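Local coordinates for protein sugar kinase (Agrobacterium tumefaciens, PDB 2RBC) that probably phosphorylates a sugar or related carbohydrate with ATP, as a putative ribokinase of the pfkB family of carbohydrate kinases, at residues A[277-282]-A[296-302]; A[34-39]-A[67-73]; A[248-252]-A[292-296]. All coordinates share one frame; numbering follows the deposited sequence.

Contacts 1 and 3 share helix 292-307: contact 1 packs it against helix 274-287, contact 3 lays its first turn against the edge hairpin of the main sheet, and V296 serves both. Their centres lie about 10 Å apart. Contact 2 sits nearer the middle of the chain, where strand 31-35 runs out of the same sheet beside helix 68-78; it touches contact 1 where G280 packs on A72. Contacts 1 and 2 are buried: contact 1 sets serine, threonine and alanine against two phenylalanines, contact 2 relies on glycine, alanine and a serine. Contact 3 is partly buried, with an indole, an arginine, a carboxylate and a sulfate; a second sulfate sits on R297, at the outer side of helix 292-307.

Contact 1: residues A[277-282]-A[296-302]; sequences IFHGTF and VRLSSVA. With SO4 (sulfate ion), chain B.
S299 CB sits squarely over one face of the F278 ring, 3.5 Å from its centroid and almost on the ring normal, a CH-pi contact. F278 reaches it because CG stands anti to the backbone N (chi1 -173°), which swings the ring toward helix 292-307; S300 OG then lies at the ring edge, 3.5 Å from F278 CE2. That hydroxyl donates to V296 O in its own helix, sharing this carbonyl with S300 N from the opposite face. S299 OG bonds back to A295 O, lies 3.4 Å from F282 CB and, in the ring plane, 4.0 Å from F282 CD1. Both serine hydroxyls thus find acceptors within their own helix. One turn along, T281 gives its hydroxyl to I277 O (OG1 to O 2.8 Å); the chi1 of -60° that permits this aims CG2 across the interface, 3.5 Å from S299 CA and alongside L298 CD2. A302 CB packs against T281 OG1 and I277 CG2. R297, facing away, donates from NH2 to sulfate O2 and from NE to Q261 OE1. The segment axes approach to 8.0 Å at 145°, a close, roughly antiparallel pairing of consecutive helices in the alpha/beta core of the ribokinase-like fold.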
loop_
_atom_site.group_PDB
_atom_site.type_symbol
_atom_site.label_atom_id
_atom_site.label_comp_id
_atom_site.label_asym_id
_atom_site.label_seq_id
_atom_site.Cartn_x
_atom_site.Cartn_y
_atom_site.Cartn_z
ATOM N N ILE A 277 -15.388 -15.349 6.158
ATOM C CA ILE A 277 -16.584 -15.756 5.445
ATOM C C ILE A 277 -17.295 -16.835 6.258
ATOM O O ILE A 277 -18.531 -16.835 6.346
ATOM C CB ILE A 277 -16.258 -16.211 3.997
ATOM C CG1 ILE A 277 -16.182 -15.020 3.025
ATOM C CG2 ILE A 277 -17.330 -17.204 3.472
ATOM C CD1 ILE A 277 -15.384 -13.743 3.476
ATOM N N PHE A 278 -16.529 -17.773 6.820
ATOM C CA PHE A 278 -17.074 -18.803 7.707
ATOM C C PHE A 278 -17.843 -18.171 8.858
ATOM O O PHE A 278 -18.977 -18.520 9.089
ATOM C CB PHE A 278 -15.970 -19.753 8.259
ATOM C CG PHE A 278 -16.491 -20.958 9.056
ATOM C CD1 PHE A 278 -17.005 -20.805 10.344
ATOM C CD2 PHE A 278 -16.431 -22.258 8.517
ATOM C CE1 PHE A 278 -17.496 -21.897 11.052
ATOM C CE2 PHE A 278 -16.911 -23.378 9.228
ATOM C CZ PHE A 278 -17.445 -23.199 10.487
ATOM N N HIS A 279 -17.212 -17.240 9.569
ATOM C CA HIS A 279 -17.820 -16.649 10.773
ATOM C C HIS A 279 -19.095 -15.864 10.502
ATOM O O HIS A 279 -20.078 -15.963 11.249
ATOM C CB HIS A 279 -16.801 -15.747 11.478
ATOM C CG HIS A 279 -15.584 -16.486 11.917
ATOM N ND1 HIS A 279 -14.319 -15.955 11.816
ATOM C CD2 HIS A 279 -15.429 -17.740 12.404
ATOM C CE1 HIS A 279 -13.432 -16.862 12.215
ATOM N NE2 HIS A 279 -14.080 -17.948 12.586
ATOM N N GLY A 280 -19.075 -15.075 9.444
ATOM C CA GLY A 280 -20.230 -14.288 9.066
ATOM C C GLY A 280 -21.387 -15.202 8.682
ATOM O O GLY A 280 -22.511 -14.937 9.065
ATOM N N THR A 281 -21.117 -16.256 7.907
ATOM C CA THR A 281 -22.160 -17.217 7.518
ATOM C C THR A 281 -22.729 -17.882 8.759
ATOM O O THR A 281 -23.944 -18.062 8.899
ATOM C CB THR A 281 -21.572 -18.292 6.531
ATOM O OG1 THR A 281 -21.073 -17.640 5.343
ATOM C CG2 THR A 281 -22.626 -19.299 6.119
ATOM N N PHE A 282 -21.842 -18.231 9.685
ATOM C CA PHE A 282 -22.224 -18.936 10.879
ATOM C C PHE A 282 -23.082 -18.057 11.762
ATOM O O PHE A 282 -24.065 -18.496 12.310
ATOM C CB PHE A 282 -20.982 -19.424 11.632
ATOM C CG PHE A 282 -21.322 -20.265 12.820
ATOM C CD1 PHE A 282 -21.578 -21.617 12.666
ATOM C CD2 PHE A 282 -21.420 -19.695 14.084
ATOM C CE1 PHE A 282 -21.942 -22.397 13.747
ATOM C CE2 PHE A 282 -21.771 -20.485 15.184
ATOM C CZ PHE A 282 -22.036 -21.836 15.005
ATOM N N VAL A 296 -22.596 -25.346 10.349
ATOM C CA VAL A 296 -21.198 -25.601 10.110
ATOM C C VAL A 296 -20.989 -25.951 8.639
ATOM O O VAL A 296 -20.033 -25.517 8.041
ATOM C CB VAL A 296 -20.664 -26.686 11.015
ATOM C CG1 VAL A 296 -19.261 -27.105 10.565
ATOM C CG2 VAL A 296 -20.645 -26.231 12.479
ATOM N N ARG A 297 -21.856 -26.785 8.077
ATOM C CA ARG A 297 -21.783 -27.111 6.647
ATOM C C ARG A 297 -21.874 -25.909 5.726
ATOM O O ARG A 297 -21.037 -25.752 4.833
ATOM C CB ARG A 297 -22.888 -28.085 6.241
ATOM C CG ARG A 297 -22.597 -29.485 6.599
ATOM C CD ARG A 297 -23.814 -30.325 6.521
ATOM N NE ARG A 297 -23.462 -31.712 6.718
ATOM C CZ ARG A 297 -24.282 -32.724 6.475
ATOM N NH1 ARG A 297 -25.520 -32.519 6.055
ATOM N NH2 ARG A 297 -23.849 -33.950 6.636
ATOM N N LEU A 298 -22.898 -25.082 5.918
ATOM C CA LEU A 298 -23.093 -23.908 5.091
ATOM C C LEU A 298 -21.886 -22.965 5.162
ATOM O O LEU A 298 -21.442 -22.467 4.127
ATOM C CB LEU A 298 -24.363 -23.154 5.515
ATOM C CG LEU A 298 -24.855 -22.008 4.633
ATOM C CD1 LEU A 298 -25.449 -22.469 3.293
ATOM C CD2 LEU A 298 -25.823 -21.113 5.436
ATOM N N SER A 299 -21.379 -22.731 6.378
ATOM C CA SER A 299 -20.232 -21.864 6.594
ATOM C C SER A 299 -18.977 -22.420 5.937
ATOM O O SER A 299 -18.182 -21.657 5.351
ATOM C CB SER A 299 -19.995 -21.695 8.085
ATOM O OG SER A 299 -21.156 -21.237 8.729
ATOM N N SER A 300 -18.809 -23.740 6.032
ATOM C CA SER A 300 -17.702 -24.430 5.404
ATOM C C SER A 300 -17.718 -24.301 3.892
ATOM O O SER A 300 -16.687 -23.998 3.278
ATOM C CB SER A 300 -17.704 -25.927 5.756
ATOM O OG SER A 300 -17.430 -26.091 7.135
ATOM N N VAL A 301 -18.872 -24.550 3.281
ATOM C CA VAL A 301 -18.976 -24.448 1.844
ATOM C C VAL A 301 -18.754 -23.017 1.366
ATOM O O VAL A 301 -18.057 -22.783 0.372
ATOM C CB VAL A 301 -20.345 -25.035 1.324
ATOM C CG1 VAL A 301 -20.522 -24.819 -0.182
ATOM C CG2 VAL A 301 -20.414 -26.543 1.666
ATOM N N ALA A 302 -19.336 -22.064 2.070
ATOM C CA ALA A 302 -19.156 -20.660 1.728
ATOM C C ALA A 302 -17.679 -20.281 1.751
ATOM O O ALA A 302 -17.166 -19.655 0.808
ATOM C CB ALA A 302 -19.953 -19.775 2.666
HETATM S S SO4 B . -20.530 -34.916 5.192
HETATM O O1 SO4 B . -21.419 -36.040 4.913
HETATM O O2 SO4 B . -21.010 -34.181 6.351
HETATM O O3 SO4 B . -19.177 -35.384 5.511
HETATM O O4 SO4 B . -20.544 -34.054 4.012
#

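Contact 2: residues A[34-39]-A[67-73]; sequences CVGAAV and GMASSAA
S70 and A69, neighbours on the first turn of helix 68-78, meet the 34-39 backbone in different ways, one by a hydroxyl and the other by a methyl. S70 OG donates to A37 O at 2.7 Å, in the carbonyl plane and on a lone pair, with a C=O...O angle of 132°. Its chi1 of -70° puts OG beside the backbone N, where hydroxyl and amide share A37 O; S70 N adds a weak second bond to A37 O at 3.3 Å. The same OG lies against A38 CA and CB. A69 turns its CB straight at the backbone of V35 and G36, 3.4 Å from G36 N, with V35 C equally near. G36, with a positive phi, takes a backbone shape favourable to glycine and lets the A69 methyl come up against its N. A37 CB lies beside the start of the helix, 3.8 Å from the N of M68, a selenomethionine, while V39 CG2 approaches G67 CA. G67 is the N-cap residue and likewise lacks a side chain where A37 O and A38 N crowd in. At the far end C34 points its side chain into the helix: CB rests 3.6 Å from A69 O, and SG, placed beside its own backbone N (chi1 -59°), lies 3.6 Å from A73 CA and also against A72 CB. Outside the pair, D164 OD2 accepts from A37 N and, weakly, from A69 N, joining both segments to the end of strand 160-163. A chain with a glycine turn, leaving a central parallel strand and running past a helix N-terminus toward the small lid sheet, is characteristic of the ribokinase-like fold; G67 to A73 resembles the glycine-containing pfkB signature, probably near the sugar pocket, where a glycerol lies by V39.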
loop_
_atom_site.group_PDB
_atom_site.type_symbol
_atom_site.label_atom_id
_atom_site.label_comp_id
_atom_site.label_asym_id
_atom_site.label_seq_id
_atom_site.Cartn_x
_atom_site.Cartn_y
_atom_site.Cartn_z
ATOM N N CYS A 34 -21.665 -6.891 13.303
ATOM C CA CYS A 34 -20.255 -7.328 13.349
ATOM C C CYS A 34 -19.445 -6.220 13.976
ATOM O O CYS A 34 -19.675 -5.058 13.711
ATOM C CB CYS A 34 -19.754 -7.643 11.951
ATOM S SG CYS A 34 -20.743 -8.932 11.181
ATOM N N VAL A 35 -18.500 -6.580 14.838
ATOM C CA VAL A 35 -17.668 -5.606 15.532
ATOM C C VAL A 35 -16.192 -5.959 15.397
ATOM O O VAL A 35 -15.798 -7.100 15.674
ATOM C CB VAL A 35 -17.982 -5.580 17.024
ATOM C CG1 VAL A 35 -17.123 -4.536 17.745
ATOM C CG2 VAL A 35 -19.510 -5.355 17.254
ATOM N N GLY A 36 -15.402 -4.982 14.952
ATOM C CA GLY A 36 -13.947 -5.099 14.923
ATOM C C GLY A 36 -13.187 -4.417 13.805
ATOM O O GLY A 36 -13.398 -3.266 13.502
ATOM N N ALA A 37 -12.311 -5.176 13.166
ATOM C CA ALA A 37 -11.387 -4.654 12.161
ATOM C C ALA A 37 -11.986 -4.154 10.850
ATOM O O ALA A 37 -12.866 -4.783 10.276
ATOM C CB ALA A 37 -10.316 -5.699 11.882
ATOM N N ALA A 38 -11.432 -3.031 10.389
ATOM C CA ALA A 38 -11.770 -2.337 9.141
ATOM C C ALA A 38 -10.457 -1.770 8.616
ATOM O O ALA A 38 -9.922 -0.779 9.176
ATOM C CB ALA A 38 -12.781 -1.228 9.387
ATOM N N VAL A 39 -9.918 -2.399 7.576
ATOM C CA VAL A 39 -8.502 -2.206 7.146
ATOM C C VAL A 39 -8.504 -2.080 5.620
ATOM O O VAL A 39 -9.180 -2.892 4.937
ATOM C CB VAL A 39 -7.589 -3.446 7.501
ATOM C CG1 VAL A 39 -6.116 -3.216 7.120
ATOM C CG2 VAL A 39 -7.685 -3.820 8.975
ATOM N N GLY A 67 -10.651 -6.989 6.625
ATOM C CA GLY A 67 -10.416 -7.137 8.068
ATOM C C GLY A 67 -11.421 -8.142 8.596
ATOM O O GLY A 67 -12.410 -8.406 7.952
HETATM N N MSE A 68 -11.144 -8.760 9.739
HETATM C CA MSE A 68 -11.976 -9.851 10.209
HETATM C C MSE A 68 -13.450 -9.481 10.299
HETATM O O MSE A 68 -14.263 -10.105 9.652
HETATM C CB MSE A 68 -11.471 -10.359 11.544
HETATM C CG MSE A 68 -10.075 -10.950 11.431
HETATM SE SE MSE A 68 -9.350 -11.362 13.202
HETATM C CE MSE A 68 -9.063 -9.553 13.917
ATOM N N ALA A 69 -13.798 -8.473 11.095
ATOM C CA ALA A 69 -15.224 -8.104 11.215
ATOM C C ALA A 69 -15.848 -7.626 9.905
ATOM O O ALA A 69 -17.038 -7.862 9.630
ATOM C CB ALA A 69 -15.457 -7.051 12.295
ATOM N N SER A 70 -15.070 -6.906 9.116
ATOM C CA SER A 70 -15.597 -6.264 7.904
ATOM C C SER A 70 -15.959 -7.339 6.863
ATOM O O SER A 70 -16.970 -7.249 6.183
ATOM C CB SER A 70 -14.552 -5.308 7.320
ATOM O OG SER A 70 -14.415 -4.198 8.168
ATOM N N SER A 71 -15.086 -8.326 6.741
ATOM C CA SER A 71 -15.282 -9.416 5.813
ATOM C C SER A 71 -16.445 -10.336 6.262
ATOM O O SER A 71 -17.181 -10.866 5.442
ATOM C CB SER A 71 -13.973 -10.222 5.727
ATOM O OG SER A 71 -12.947 -9.486 5.051
ATOM N N ALA A 72 -16.550 -10.562 7.565
ATOM C CA ALA A 72 -17.662 -11.291 8.162
ATOM C C ALA A 72 -18.958 -10.551 7.832
ATOM O O ALA A 72 -19.939 -11.171 7.421
ATOM C CB ALA A 72 -17.489 -11.422 9.726
ATOM N N ALA A 73 -18.959 -9.231 8.007
ATOM C CA ALA A 73 -20.105 -8.422 7.634
ATOM C C ALA A 73 -20.478 -8.569 6.147
ATOM O O ALA A 73 -21.634 -8.684 5.810
ATOM C CB ALA A 73 -19.910 -6.922 8.033
#

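Contact 3: residues A[248-252]-A[292-296]; sequences CWWTE and SRAAV. With SO4 (sulfate ion), chain C.
The edge hairpin of the ribokinase-like alpha/beta sheet, strand 248-251 paired antiparallel with its neighbours, is covered here by the first turns of helix 292-307, and W250 is the main side chain between them. Strand and helix segments run at 153° to each other, 10.7 Å apart at their axes. The indole projects from the strand with CG between the backbone N and the carbonyl carbon (chi1 80°), which lays it along the helix. V296 CG2 comes over one face of its six-membered ring, 4.2 Å from the centroid, toward the rim, while V296 CG1 turns to C248 SG. At the far rim W250 CH2 stands 3.7 Å from R293 CZ, over the centre of the guanidinium face, the two planes tilted by 59°. R293 bends at chi3 and offers its edge to a sulfate, probably from the crystallisation liquor: NE donates to O4 at 3.0 Å and NH2 more weakly to O2. R293 NH1 is held by Q261 OE1 and F260 O from the adjoining strand. E252 folds back at chi2 to bring its carboxylate to the NH edge of the indole, beside S292. W250 NE1 donates almost in its ring plane to E252 OE2 at 3.0 Å, meeting that oxygen from above the carboxylate plane, whereas S292 OG gives its hydrogen to the syn lone pair of E252 OE1, also at 3.0 Å.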
loop_
_atom_site.group_PDB
_atom_site.type_symbol
_atom_site.label_atom_id
_atom_site.label_comp_id
_atom_site.label_asym_id
_atom_site.label_seq_id
_atom_site.Cartn_x
_atom_site.Cartn_y
_atom_site.Cartn_z
ATOM N N CYS A 248 -13.908 -29.059 10.617
ATOM C CA CYS A 248 -14.339 -28.297 11.797
ATOM C C CYS A 248 -14.835 -29.264 12.880
ATOM O O CYS A 248 -15.660 -30.129 12.611
ATOM C CB CYS A 248 -15.432 -27.337 11.383
ATOM S SG CYS A 248 -16.097 -26.401 12.738
ATOM N N TRP A 249 -14.278 -29.130 14.081
ATOM C CA TRP A 249 -14.687 -29.888 15.248
ATOM C C TRP A 249 -15.451 -28.981 16.176
ATOM O O TRP A 249 -15.101 -27.821 16.308
ATOM C CB TRP A 249 -13.465 -30.400 16.005
ATOM C CG TRP A 249 -12.780 -31.552 15.346
ATOM C CD1 TRP A 249 -12.957 -32.869 15.632
ATOM C CD2 TRP A 249 -11.815 -31.494 14.294
ATOM N NE1 TRP A 249 -12.158 -33.634 14.830
ATOM C CE2 TRP A 249 -11.430 -32.817 14.013
ATOM C CE3 TRP A 249 -11.214 -30.444 13.586
ATOM C CZ2 TRP A 249 -10.489 -33.139 13.039
ATOM C CZ3 TRP A 249 -10.246 -30.768 12.607
ATOM C CH2 TRP A 249 -9.915 -32.105 12.338
ATOM N N TRP A 250 -16.504 -29.490 16.813
ATOM C CA TRP A 250 -17.251 -28.642 17.762
ATOM C C TRP A 250 -17.926 -29.448 18.847
ATOM O O TRP A 250 -18.131 -30.672 18.718
ATOM C CB TRP A 250 -18.300 -27.750 17.038
ATOM C CG TRP A 250 -19.617 -28.436 16.653
ATOM C CD1 TRP A 250 -20.766 -28.439 17.367
ATOM C CD2 TRP A 250 -19.888 -29.159 15.452
ATOM N NE1 TRP A 250 -21.745 -29.138 16.699
ATOM C CE2 TRP A 250 -21.231 -29.582 15.510
ATOM C CE3 TRP A 250 -19.120 -29.491 14.318
ATOM C CZ2 TRP A 250 -21.824 -30.352 14.497
ATOM C CZ3 TRP A 250 -19.706 -30.223 13.310
ATOM C CH2 TRP A 250 -21.056 -30.641 13.403
ATOM N N THR A 251 -18.272 -28.717 19.907
ATOM C CA THR A 251 -19.094 -29.205 20.997
ATOM C C THR A 251 -20.261 -28.227 21.230
ATOM O O THR A 251 -20.114 -26.996 21.193
ATOM C CB THR A 251 -18.261 -29.414 22.314
ATOM O OG1 THR A 251 -17.689 -28.173 22.720
ATOM C CG2 THR A 251 -17.138 -30.438 22.154
ATOM N N GLU A 252 -21.436 -28.801 21.473
ATOM C CA GLU A 252 -22.612 -28.030 21.834
ATOM C C GLU A 252 -22.544 -27.589 23.289
ATOM O O GLU A 252 -21.847 -28.206 24.113
ATOM C CB GLU A 252 -23.868 -28.878 21.658
ATOM C CG GLU A 252 -24.020 -29.525 20.286
ATOM C CD GLU A 252 -24.456 -28.558 19.201
ATOM O OE1 GLU A 252 -24.849 -27.401 19.517
ATOM O OE2 GLU A 252 -24.401 -28.983 18.019
ATOM N N SER A 292 -26.899 -26.829 14.333
ATOM C CA SER A 292 -25.436 -26.657 14.363
ATOM C C SER A 292 -24.703 -27.295 13.188
ATOM O O SER A 292 -23.892 -26.630 12.534
ATOM C CB SER A 292 -24.875 -27.223 15.661
ATOM O OG SER A 292 -25.406 -26.488 16.742
ATOM N N ARG A 293 -25.006 -28.544 12.886
ATOM C CA ARG A 293 -24.309 -29.207 11.778
ATOM C C ARG A 293 -24.640 -28.519 10.441
ATOM O O ARG A 293 -23.730 -28.224 9.653
ATOM C CB ARG A 293 -24.577 -30.717 11.722
ATOM C CG ARG A 293 -23.797 -31.395 10.587
ATOM C CD ARG A 293 -24.018 -32.915 10.539
ATOM N NE ARG A 293 -23.393 -33.560 11.684
ATOM C CZ ARG A 293 -22.090 -33.804 11.802
ATOM N NH1 ARG A 293 -21.241 -33.495 10.839
ATOM N NH2 ARG A 293 -21.634 -34.414 12.886
ATOM N N ALA A 294 -25.920 -28.218 10.200
ATOM C CA ALA A 294 -26.336 -27.438 8.997
ATOM C C ALA A 294 -25.564 -26.112 8.867
ATOM O O ALA A 294 -25.102 -25.730 7.773
ATOM C CB ALA A 294 -27.831 -27.176 9.040
ATOM N N ALA A 295 -25.400 -25.427 9.996
ATOM C CA ALA A 295 -24.696 -24.145 10.048
ATOM C C ALA A 295 -23.200 -24.308 9.793
ATOM O O ALA A 295 -22.595 -23.510 9.103
ATOM C CB ALA A 295 -24.938 -23.492 11.367
ATOM N N VAL A 296 -22.596 -25.346 10.349
ATOM C CA VAL A 296 -21.198 -25.601 10.110
ATOM C C VAL A 296 -20.989 -25.951 8.639
ATOM O O VAL A 296 -20.033 -25.517 8.041
ATOM C CB VAL A 296 -20.664 -26.686 11.015
ATOM C CG1 VAL A 296 -19.261 -27.105 10.565
ATOM C CG2 VAL A 296 -20.645 -26.231 12.479
HETATM S S SO4 C . -24.764 -34.044 14.867
HETATM O O1 SO4 C . -25.525 -33.715 16.065
HETATM O O2 SO4 C . -23.599 -33.161 14.847
HETATM O O3 SO4 C . -24.340 -35.446 14.918
HETATM O O4 SO4 C . -25.613 -33.822 13.699
#